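Local coordinates for centrosomal protein 120 (PDB 6EWH) that probably acts in centriole and cilium assembly, and is represented here by its second C2 domain, a beta-sandwich module, at residues L8-I13 against K101-Q106; Q16-V21 against S90-S95; C27-V32 against L178-V183. The protein carries 1 engineered substitution. One frame throughout, in Å; residues are numbered along the deposited sequence. Where two conformers were deposited one is given.

Contact 1 (L8-I13 against K101-Q106); sequences LEAILI and KAFLSQ
Leu8 and Phe103 are the closest backbone points here, their CA atoms 5.9 Å apart, and no direct hydrogen bond joins the two segments. The contact packs edge strand 10-13 of a C2 beta-sandwich, and the residues leading into it, against the last turn of helix 97-105. Phe103 and Leu8 carry it about equally. The CG of Phe103 stands anti to the backbone N (chi1 170°), which swings the ring out from the helix until it meets Leu8 and Ala10. Leu8 O sits at the ring edge, in its plane, 3.5 Å from Phe103 CD1. Further round the ring, Phe103 CZ meets the methyl CB of Ala10 at 3.7 Å. Glu9 turns its side chain away and meets the ring with its backbone, its CA 3.8 Å from Phe103 CE1. Leu8 CD1 lies over the backbone of Phe103, 3.7 Å from Phe103 N, and also touches the CB of Ala102. Val21 of the neighbouring strand 18-21 and Leu67 from a loop also pack on Phe103, so the ring is buried although the contact lies at the surface. The polar part is solvent-mediated. Two waters span the gap between the backbone of Leu8 and the amide of Gln106. One accepts from Leu8 N and donates to Gln106 OE1. The other donates to both Leu8 O, at 2.8 Å, and Gln106 OE1, at 2.9 Å. Gln106 OE1 therefore takes a hydrogen from each of the two waters.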
loop_
_atom_site.group_PDB
_atom_site.type_symbol
_atom_site.label_atom_id
_atom_site.label_comp_id
_atom_site.label_asym_id
_atom_site.label_seq_id
_atom_site.Cartn_x
_atom_site.Cartn_y
_atom_site.Cartn_z
ATOM N N LEU A 8 9.409 -8.833 -17.298
ATOM C CA LEU A 8 10.083 -8.695 -16.014
ATOM C C LEU A 8 9.141 -9.135 -14.900
ATOM O O LEU A 8 8.032 -8.607 -14.773
ATOM C CB LEU A 8 10.501 -7.241 -15.800
ATOM C CG LEU A 8 11.777 -6.750 -16.484
ATOM C CD1 LEU A 8 12.032 -5.283 -16.149
ATOM C CD2 LEU A 8 12.971 -7.611 -16.087
ATOM N N GLU A 9 9.584 -10.105 -14.098
ATOM C CA GLU A 9 8.793 -10.631 -12.995
ATOM C C GLU A 9 9.641 -10.721 -11.735
ATOM O O GLU A 9 10.851 -10.956 -11.796
ATOM C CB GLU A 9 8.223 -12.018 -13.320
ATOM C CG GLU A 9 6.977 -11.987 -14.185
ATOM C CD GLU A 9 6.370 -13.362 -14.387
ATOM O OE1 GLU A 9 7.115 -14.364 -14.308
ATOM O OE2 GLU A 9 5.144 -13.439 -14.619
ATOM N N ALA A 10 8.988 -10.531 -10.587
ATOM C CA ALA A 10 9.635 -10.661 -9.284
ATOM C C ALA A 10 9.532 -12.116 -8.841
ATOM O O ALA A 10 8.444 -12.596 -8.506
ATOM C CB ALA A 10 8.979 -9.732 -8.266
ATOM N N ILE A 11 10.664 -12.811 -8.825
ATOM C CA ILE A 11 10.706 -14.253 -8.611
ATOM C C ILE A 11 11.136 -14.520 -7.176
ATOM O O ILE A 11 12.278 -14.239 -6.795
ATOM C CB ILE A 11 11.650 -14.933 -9.609
ATOM C CG1 ILE A 11 11.179 -14.670 -11.041
ATOM C CG2 ILE A 11 11.743 -16.422 -9.320
ATOM C CD1 ILE A 11 12.192 -15.063 -12.096
ATOM N N LEU A 12 10.227 -15.084 -6.381
ATOM C CA LEU A 12 10.548 -15.424 -5.003
ATOM C C LEU A 12 11.643 -16.480 -4.956
ATOM O O LEU A 12 11.548 -17.523 -5.609
ATOM C CB LEU A 12 9.303 -15.949 -4.288
ATOM C CG LEU A 12 9.555 -16.551 -2.901
ATOM C CD1 LEU A 12 10.157 -15.524 -1.945
ATOM C CD2 LEU A 12 8.282 -17.150 -2.322
ATOM N N ILE A 13 12.688 -16.199 -4.183
ATOM C CA ILE A 13 13.718 -17.182 -3.863
ATOM C C ILE A 13 13.398 -17.711 -2.469
ATOM O O ILE A 13 13.772 -17.083 -1.467
ATOM C CB ILE A 13 15.124 -16.564 -3.946
ATOM C CG1 ILE A 13 15.311 -15.851 -5.288
ATOM C CG2 ILE A 13 16.193 -17.631 -3.758
ATOM C CD1 ILE A 13 15.050 -16.728 -6.494
ATOM N N LYS A 101 13.832 -0.461 -11.451
ATOM C CA LYS A 101 13.085 0.744 -11.785
ATOM C C LYS A 101 12.153 0.491 -12.965
ATOM O O LYS A 101 10.978 0.874 -12.934
ATOM C CB LYS A 101 14.067 1.883 -12.067
ATOM C CG LYS A 101 13.467 3.276 -12.203
ATOM C CD LYS A 101 14.564 4.297 -12.524
ATOM C CE LYS A 101 14.059 5.741 -12.497
ATOM N NZ LYS A 101 13.060 6.050 -13.565
ATOM N N ALA A 102 12.653 -0.192 -13.999
ATOM C CA ALA A 102 11.805 -0.548 -15.132
ATOM C C ALA A 102 10.671 -1.473 -14.702
ATOM O O ALA A 102 9.510 -1.265 -15.072
ATOM C CB ALA A 102 12.654 -1.200 -16.223
ATOM N N PHE A 103 10.990 -2.488 -13.893
ATOM C CA PHE A 103 9.968 -3.402 -13.393
ATOM C C PHE A 103 8.858 -2.644 -12.676
ATOM O O PHE A 103 7.674 -2.826 -12.976
ATOM C CB PHE A 103 10.609 -4.430 -12.459
ATOM C CG PHE A 103 9.623 -5.274 -11.693
ATOM C CD1 PHE A 103 9.005 -6.359 -12.287
ATOM C CD2 PHE A 103 9.344 -5.001 -10.356
ATOM C CE1 PHE A 103 8.113 -7.151 -11.567
ATOM C CE2 PHE A 103 8.447 -5.785 -9.641
ATOM C CZ PHE A 103 7.837 -6.860 -10.248
ATOM N N LEU A 104 9.222 -1.779 -11.725
ATOM C CA LEU A 104 8.196 -1.059 -10.976
ATOM C C LEU A 104 7.391 -0.131 -11.874
ATOM O O LEU A 104 6.175 0.015 -11.693
ATOM C CB LEU A 104 8.825 -0.288 -9.821
ATOM C CG LEU A 104 9.351 -1.205 -8.728
ATOM C CD1 LEU A 104 10.132 -0.395 -7.717
ATOM C CD2 LEU A 104 8.203 -1.941 -8.055
ATOM N N SER A 105 8.053 0.516 -12.843
ATOM C CA SER A 105 7.342 1.383 -13.775
ATOM C C SER A 105 6.278 0.622 -14.551
ATOM O O SER A 105 5.308 1.235 -15.014
ATOM C CB SER A 105 8.327 2.072 -14.732
ATOM O OG SER A 105 8.739 1.208 -15.784
ATOM N N GLN A 106 6.423 -0.699 -14.675
ATOM C CA GLN A 106 5.488 -1.532 -15.418
ATOM C C GLN A 106 4.441 -2.200 -14.534
ATOM O O GLN A 106 3.577 -2.912 -15.053
ATOM C CB GLN A 106 6.254 -2.598 -16.209
ATOM C CG GLN A 106 7.278 -2.023 -17.187
ATOM C CD GLN A 106 8.264 -3.069 -17.678
ATOM O OE1 GLN A 106 8.045 -4.269 -17.501
ATOM N NE2 GLN A 106 9.360 -2.619 -18.297
HETATM O O HOH W 1 8.629 -6.558 -18.726
HETATM O O HOH W 2 7.101 -6.143 -15.564
#

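Contact 2 (Q16-V21 against S90-S95)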
loop_
_atom_site.group_PDB
_atom_site.type_symbol
_atom_site.label_atom_id
_atom_site.label_comp_id
_atom_site.label_asym_id
_atom_site.label_seq_id
_atom_site.Cartn_x
_atom_site.Cartn_y
_atom_site.Cartn_z
ATOM N N GLN A 16 15.878 -18.021 0.636
ATOM C CA GLN A 16 16.611 -16.809 0.978
ATOM C C GLN A 16 15.728 -15.707 1.543
ATOM O O GLN A 16 16.222 -14.854 2.292
ATOM C CB GLN A 16 17.353 -16.284 -0.251
ATOM C CG GLN A 16 18.404 -17.237 -0.798
ATOM C CD GLN A 16 19.517 -17.505 0.193
ATOM O OE1 GLN A 16 19.777 -16.701 1.090
ATOM N NE2 GLN A 16 20.183 -18.643 0.038
ATOM N N GLY A 17 14.444 -15.696 1.209
ATOM C CA GLY A 17 13.587 -14.628 1.691
ATOM C C GLY A 17 13.826 -13.306 0.995
ATOM O O GLY A 17 13.809 -12.253 1.646
ATOM N N TYR A 18 14.084 -13.339 -0.310
ATOM C CA TYR A 18 14.059 -12.147 -1.146
ATOM C C TYR A 18 13.474 -12.505 -2.506
ATOM O O TYR A 18 13.319 -13.679 -2.852
ATOM C CB TYR A 18 15.436 -11.473 -1.266
ATOM C CG TYR A 18 16.524 -12.322 -1.901
ATOM C CD1 TYR A 18 16.506 -12.609 -3.261
ATOM C CD2 TYR A 18 17.586 -12.789 -1.147
ATOM C CE1 TYR A 18 17.500 -13.372 -3.843
ATOM C CE2 TYR A 18 18.592 -13.544 -1.726
ATOM C CZ TYR A 18 18.538 -13.832 -3.071
ATOM O OH TYR A 18 19.529 -14.586 -3.651
ATOM N N HIS A 19 13.161 -11.477 -3.289
ATOM C CA HIS A 19 12.622 -11.643 -4.633
ATOM C C HIS A 19 13.677 -11.224 -5.648
ATOM O O HIS A 19 14.220 -10.121 -5.561
ATOM C CB HIS A 19 11.374 -10.771 -4.802
ATOM C CG HIS A 19 10.290 -11.073 -3.814
ATOM N ND1 HIS A 19 10.363 -10.696 -2.489
ATOM C CD2 HIS A 19 9.114 -11.729 -3.955
ATOM C CE1 HIS A 19 9.276 -11.103 -1.857
ATOM N NE2 HIS A 19 8.502 -11.731 -2.724
ATOM N N GLN A 20 13.974 -12.103 -6.610
ATOM C CA GLN A 20 14.907 -11.776 -7.684
ATOM C C GLN A 20 14.155 -11.127 -8.839
ATOM O O GLN A 20 13.152 -11.668 -9.316
ATOM C CB GLN A 20 15.618 -13.037 -8.181
ATOM C CG GLN A 20 16.546 -12.800 -9.385
ATOM C CD GLN A 20 17.830 -12.073 -9.014
ATOM O OE1 GLN A 20 18.463 -12.371 -7.999
ATOM N NE2 GLN A 20 18.214 -11.098 -9.836
ATOM N N VAL A 21 14.638 -9.966 -9.284
ATOM C CA VAL A 21 14.093 -9.260 -10.439
ATOM C C VAL A 21 15.222 -9.051 -11.439
ATOM O O VAL A 21 16.195 -8.339 -11.153
ATOM C CB VAL A 21 13.444 -7.920 -10.052
ATOM C CG1 VAL A 21 12.898 -7.222 -11.304
ATOM C CG2 VAL A 21 12.337 -8.141 -9.035
ATOM N N SER A 90 7.503 -4.594 4.325
ATOM C CA SER A 90 8.625 -4.446 3.401
ATOM C C SER A 90 8.978 -5.794 2.789
ATOM O O SER A 90 8.888 -6.818 3.463
ATOM C CB SER A 90 9.879 -3.962 4.151
ATOM O OG SER A 90 9.651 -2.764 4.878
ATOM N N VAL A 91 9.424 -5.775 1.535
ATOM C CA VAL A 91 9.984 -6.951 0.878
ATOM C C VAL A 91 11.391 -6.628 0.410
ATOM O O VAL A 91 11.714 -5.488 0.063
ATOM C CB VAL A 91 9.112 -7.439 -0.302
ATOM C CG1 VAL A 91 7.778 -7.971 0.216
ATOM C CG2 VAL A 91 8.898 -6.313 -1.330
ATOM N N ARG A 92 12.237 -7.652 0.388
ATOM C CA ARG A 92 13.594 -7.512 -0.112
ATOM C C ARG A 92 13.654 -7.961 -1.565
ATOM O O ARG A 92 13.057 -8.975 -1.943
ATOM C CB ARG A 92 14.571 -8.348 0.720
ATOM C CG ARG A 92 14.695 -7.876 2.156
ATOM C CD ARG A 92 15.601 -8.833 2.949
ATOM N NE ARG A 92 17.011 -8.619 2.629
ATOM C CZ ARG A 92 17.929 -9.577 2.596
ATOM N NH1 ARG A 92 17.587 -10.836 2.830
ATOM N NH2 ARG A 92 19.187 -9.270 2.315
ATOM N N ILE A 93 14.384 -7.200 -2.377
ATOM C CA ILE A 93 14.483 -7.456 -3.808
ATOM C C ILE A 93 15.957 -7.481 -4.187
ATOM O O ILE A 93 16.715 -6.574 -3.822
ATOM C CB ILE A 93 13.724 -6.392 -4.625
ATOM C CG1 ILE A 93 12.238 -6.405 -4.285
ATOM C CG2 ILE A 93 13.907 -6.632 -6.122
ATOM C CD1 ILE A 93 11.488 -5.187 -4.778
ATOM N N ARG A 94 16.368 -8.526 -4.897
ATOM C CA ARG A 94 17.708 -8.597 -5.462
ATOM C C ARG A 94 17.580 -8.287 -6.951
ATOM O O ARG A 94 16.852 -8.979 -7.668
ATOM C CB ARG A 94 18.308 -9.982 -5.220
ATOM C CG ARG A 94 19.791 -10.128 -5.591
ATOM C CD ARG A 94 20.289 -11.501 -5.159
ATOM N NE ARG A 94 21.706 -11.711 -5.448
ATOM C CZ ARG A 94 22.179 -12.135 -6.619
ATOM N NH1 ARG A 94 21.355 -12.395 -7.627
ATOM N NH2 ARG A 94 23.487 -12.302 -6.778
ATOM N N SER A 95 18.229 -7.219 -7.398
ATOM C CA SER A 95 18.028 -6.741 -8.767
ATOM C C SER A 95 19.157 -5.782 -9.118
ATOM O O SER A 95 20.189 -5.736 -8.443
ATOM C CB SER A 95 16.655 -6.063 -8.899
ATOM O OG SER A 95 16.304 -5.828 -10.259
#
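This is a parallel strand pairing, in which 18-21 runs beside 87-95 in the mixed sheet of the C2 beta-sandwich. His19 is bridged with Ile93 and Gln20 with Arg94. The backbone bonds run from His19 N to Arg92 O, from Arg94 N to His19 O and from Val21 N to Arg94 O. Arg92 O has a second donor, His19 ND1, at 3.2 Å. This donor lies on the opposite face of the carbonyl plane from His19 N, and the oxygen is in the plane of the imidazole ring. The ring's CE1 also touches Val91 CB. On the face of Gln20 and Arg94, the Arg94 chain runs alongside the Tyr18 ring. The ring and guanidinium planes are 27° apart, and Tyr18 OH is 3.5 Å from Arg94 CD. The Gln20 chain bends at chi2 (73°), which brings OE1 to Arg94 NH1 at 2.9 Å, within the guanidinium plane. Gln20 NE2 bonds to Cys27 O and Gly22 O. At the far end Ser95 OG donates to Val21 O at 2.7 Å, from above the carbonyl plane. Val21 CG2 meets Ile93 CG2 at 3.6 Å on the side covered by helix 97-105. The bond from ND1 implies a proton on that nitrogen, so Arg92 O, besides pairing the strands, probably restrains the rotation of the His19 ring.

Contact 3 (C27-V32 against L178-V183); sequences CTDMFV and LRREEV
Arg180 lies beside Phe31 and pairs with Asp29, where strand 29-41 runs antiparallel to the end of strand 171-180. Its CB lies near Met30 O. CG stands anti to its own carbonyl carbon (chi1 -75°) and meets Phe31 CE2 at 3.6 Å. From CG to NE the chain is extended alongside the ring. CE2 and CZ of Phe31 lie over one face of the guanidinium, offset to its rim, the two planes 30° apart. At the tip, NH1 makes a salt bridge to Asp29 OD2 at 3.1 Å. The bond lies close to the guanidinium plane but meets the carboxylate from above its plane. NH2 shares a water with the same OD2 and forms a further salt bridge to Asp139. A second water joins NH1, Met30 O and Glu182 OE1.

The backbone pairs Val32 with Arg179 through two hydrogen bonds, and Glu181 N donates to Met30 O at 2.9 Å. On the face that Val32 shares with Arg179, Val32 CG2 sits over one face of the Arg179 guanidinium, 3.9 Å from NH2. Glu181 runs alongside Met30, its OE1 3.4 Å from Met30 CB, and its carboxylate reaches Arg92 of strand 87-95 in a salt bridge. The type I turn Arg180 to Val183 begins at the paired residue Arg180. Arg179 NH1 makes a bent bond to Val183 O, 3.0 Å, across the turn. The arrangement is that of an antiparallel pair in which strand 171-180 ends in a type I turn, at one end of a C2 beta-sandwich sheet.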
loop_
_atom_site.group_PDB
_atom_site.type_symbol
_atom_site.label_atom_id
_atom_site.label_comp_id
_atom_site.label_asym_id
_atom_site.label_seq_id
_atom_site.Cartn_x
_atom_site.Cartn_y
_atom_site.Cartn_z
ATOM N N CYS A 27 22.045 -8.904 -11.979
ATOM C CA CYS A 27 21.213 -8.063 -11.119
ATOM C C CYS A 27 21.363 -8.604 -9.698
ATOM O O CYS A 27 20.603 -9.474 -9.261
ATOM C CB CYS A 27 19.772 -8.108 -11.625
ATOM S SG CYS A 27 19.570 -7.528 -13.342
ATOM N N THR A 28 22.355 -8.075 -8.978
ATOM C CA THR A 28 22.842 -8.683 -7.743
ATOM C C THR A 28 22.792 -7.760 -6.527
ATOM O O THR A 28 23.311 -8.132 -5.467
ATOM C CB THR A 28 24.284 -9.148 -7.942
ATOM O OG1 THR A 28 25.125 -7.996 -8.070
ATOM C CG2 THR A 28 24.396 -9.988 -9.209
ATOM N N ASP A 29 22.216 -6.569 -6.642
ATOM C CA ASP A 29 22.159 -5.642 -5.522
ATOM C C ASP A 29 20.858 -5.814 -4.745
ATOM O O ASP A 29 19.832 -6.206 -5.298
ATOM C CB ASP A 29 22.267 -4.202 -6.018
ATOM C CG ASP A 29 23.581 -3.926 -6.732
ATOM O OD1 ASP A 29 24.561 -4.663 -6.483
ATOM O OD2 ASP A 29 23.634 -2.975 -7.537
ATOM N N MET A 30 20.913 -5.533 -3.450
ATOM C CA MET A 30 19.742 -5.671 -2.589
ATOM C C MET A 30 19.006 -4.352 -2.434
ATOM O O MET A 30 19.620 -3.302 -2.225
ATOM C CB MET A 30 20.163 -6.176 -1.211
ATOM C CG MET A 30 20.741 -7.584 -1.242
ATOM S SD MET A 30 19.698 -8.802 -2.077
ATOM C CE MET A 30 18.144 -8.584 -1.216
ATOM N N PHE A 31 17.675 -4.428 -2.527
ATOM C CA PHE A 31 16.777 -3.294 -2.369
ATOM C C PHE A 31 15.654 -3.661 -1.413
ATOM O O PHE A 31 15.338 -4.838 -1.217
ATOM C CB PHE A 31 16.142 -2.919 -3.725
ATOM C CG PHE A 31 17.147 -2.493 -4.760
ATOM C CD1 PHE A 31 17.810 -3.438 -5.544
ATOM C CD2 PHE A 31 17.450 -1.152 -4.943
ATOM C CE1 PHE A 31 18.743 -3.038 -6.503
ATOM C CE2 PHE A 31 18.391 -0.757 -5.887
ATOM C CZ PHE A 31 19.025 -1.696 -6.664
ATOM N N VAL A 32 15.026 -2.638 -0.837
ATOM C CA VAL A 32 13.854 -2.808 0.018
ATOM C C VAL A 32 12.720 -1.961 -0.555
ATOM O O VAL A 32 12.899 -0.763 -0.804
ATOM C CB VAL A 32 14.143 -2.419 1.481
ATOM C CG1 VAL A 32 12.899 -2.636 2.339
ATOM C CG2 VAL A 32 15.309 -3.236 2.013
ATOM N N LEU A 178 11.195 3.053 -2.018
ATOM C CA LEU A 178 12.187 2.143 -2.576
ATOM C C LEU A 178 13.568 2.643 -2.180
ATOM O O LEU A 178 13.848 3.838 -2.289
ATOM C CB LEU A 178 12.062 2.100 -4.098
ATOM C CG LEU A 178 13.079 1.217 -4.824
ATOM C CD1 LEU A 178 12.864 -0.262 -4.499
ATOM C CD2 LEU A 178 13.044 1.447 -6.318
ATOM N N ARG A 179 14.428 1.737 -1.710
ATOM C CA ARG A 179 15.789 2.141 -1.383
ATOM C C ARG A 179 16.727 0.962 -1.577
ATOM O O ARG A 179 16.315 -0.197 -1.488
ATOM C CB ARG A 179 15.887 2.651 0.062
ATOM C CG ARG A 179 15.528 1.611 1.103
ATOM C CD ARG A 179 15.494 2.211 2.497
ATOM N NE ARG A 179 15.139 1.202 3.492
ATOM C CZ ARG A 179 15.984 0.308 3.989
ATOM N NH1 ARG A 179 17.249 0.281 3.593
ATOM N NH2 ARG A 179 15.558 -0.574 4.886
ATOM N N ARG A 180 17.995 1.268 -1.826
ATOM C CA ARG A 180 19.021 0.248 -1.680
ATOM C C ARG A 180 19.055 -0.196 -0.230
ATOM O O ARG A 180 18.840 0.601 0.688
ATOM C CB ARG A 180 20.390 0.804 -2.072
ATOM C CG ARG A 180 20.592 0.948 -3.567
ATOM C CD ARG A 180 22.049 1.309 -3.853
ATOM N NE ARG A 180 22.382 1.463 -5.268
ATOM C CZ ARG A 180 22.624 0.453 -6.102
ATOM N NH1 ARG A 180 22.553 -0.799 -5.675
ATOM N NH2 ARG A 180 22.941 0.697 -7.371
ATOM N N GLU A 181 19.296 -1.485 -0.024
ATOM C CA GLU A 181 19.225 -2.020 1.325
ATOM C C GLU A 181 20.237 -1.351 2.245
ATOM O O GLU A 181 19.954 -1.146 3.435
ATOM C CB GLU A 181 19.435 -3.529 1.290
ATOM C CG GLU A 181 19.248 -4.183 2.643
ATOM C CD GLU A 181 18.993 -5.655 2.508
ATOM O OE1 GLU A 181 19.940 -6.387 2.149
ATOM O OE2 GLU A 181 17.842 -6.071 2.751
ATOM N N GLU A 182 21.398 -0.978 1.710
ATOM C CA GLU A 182 22.434 -0.325 2.499
ATOM C C GLU A 182 22.230 1.182 2.653
ATOM O O GLU A 182 23.023 1.827 3.346
ATOM C CB GLU A 182 23.816 -0.631 1.914
ATOM C CG GLU A 182 24.137 0.091 0.613
ATOM C CD GLU A 182 23.653 -0.646 -0.624
ATOM O OE1 GLU A 182 22.791 -1.543 -0.498
ATOM O OE2 GLU A 182 24.150 -0.330 -1.728
ATOM N N VAL A 183 21.196 1.757 2.042
ATOM C CA VAL A 183 20.895 3.177 2.165
ATOM C C VAL A 183 19.775 3.318 3.183
ATOM O O VAL A 183 18.647 2.879 2.941
ATOM C CB VAL A 183 20.518 3.799 0.814
ATOM C CG1 VAL A 183 20.028 5.230 0.999
ATOM C CG2 VAL A 183 21.710 3.765 -0.119
HETATM O O HOH W 3 22.353 -1.699 -9.207
HETATM O O HOH W 4 21.966 -2.090 -3.185
#

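How the contacts relate
All three contacts gather at one end of the same mixed sheet. Contact 1 is the surface one, while contacts 2 and 3 are partly buried. Contact 1 joins strand to helix through apolar packing and water. Contacts 2 and 3 join strand to strand by direct backbone bonds, one pair parallel and the other antiparallel. Strand 10-13 of contact 1 bonds to strand 18-21 of contact 2, through Ile11 O and Gln20 N. Contact 2 passes to contact 3 through Ile93 O and Phe31 N. Leu104 of helix 97-105, in contact 1, packs on Leu178 of contact 3. Of the three, contact 3 alone has a salt bridge between its own two segments.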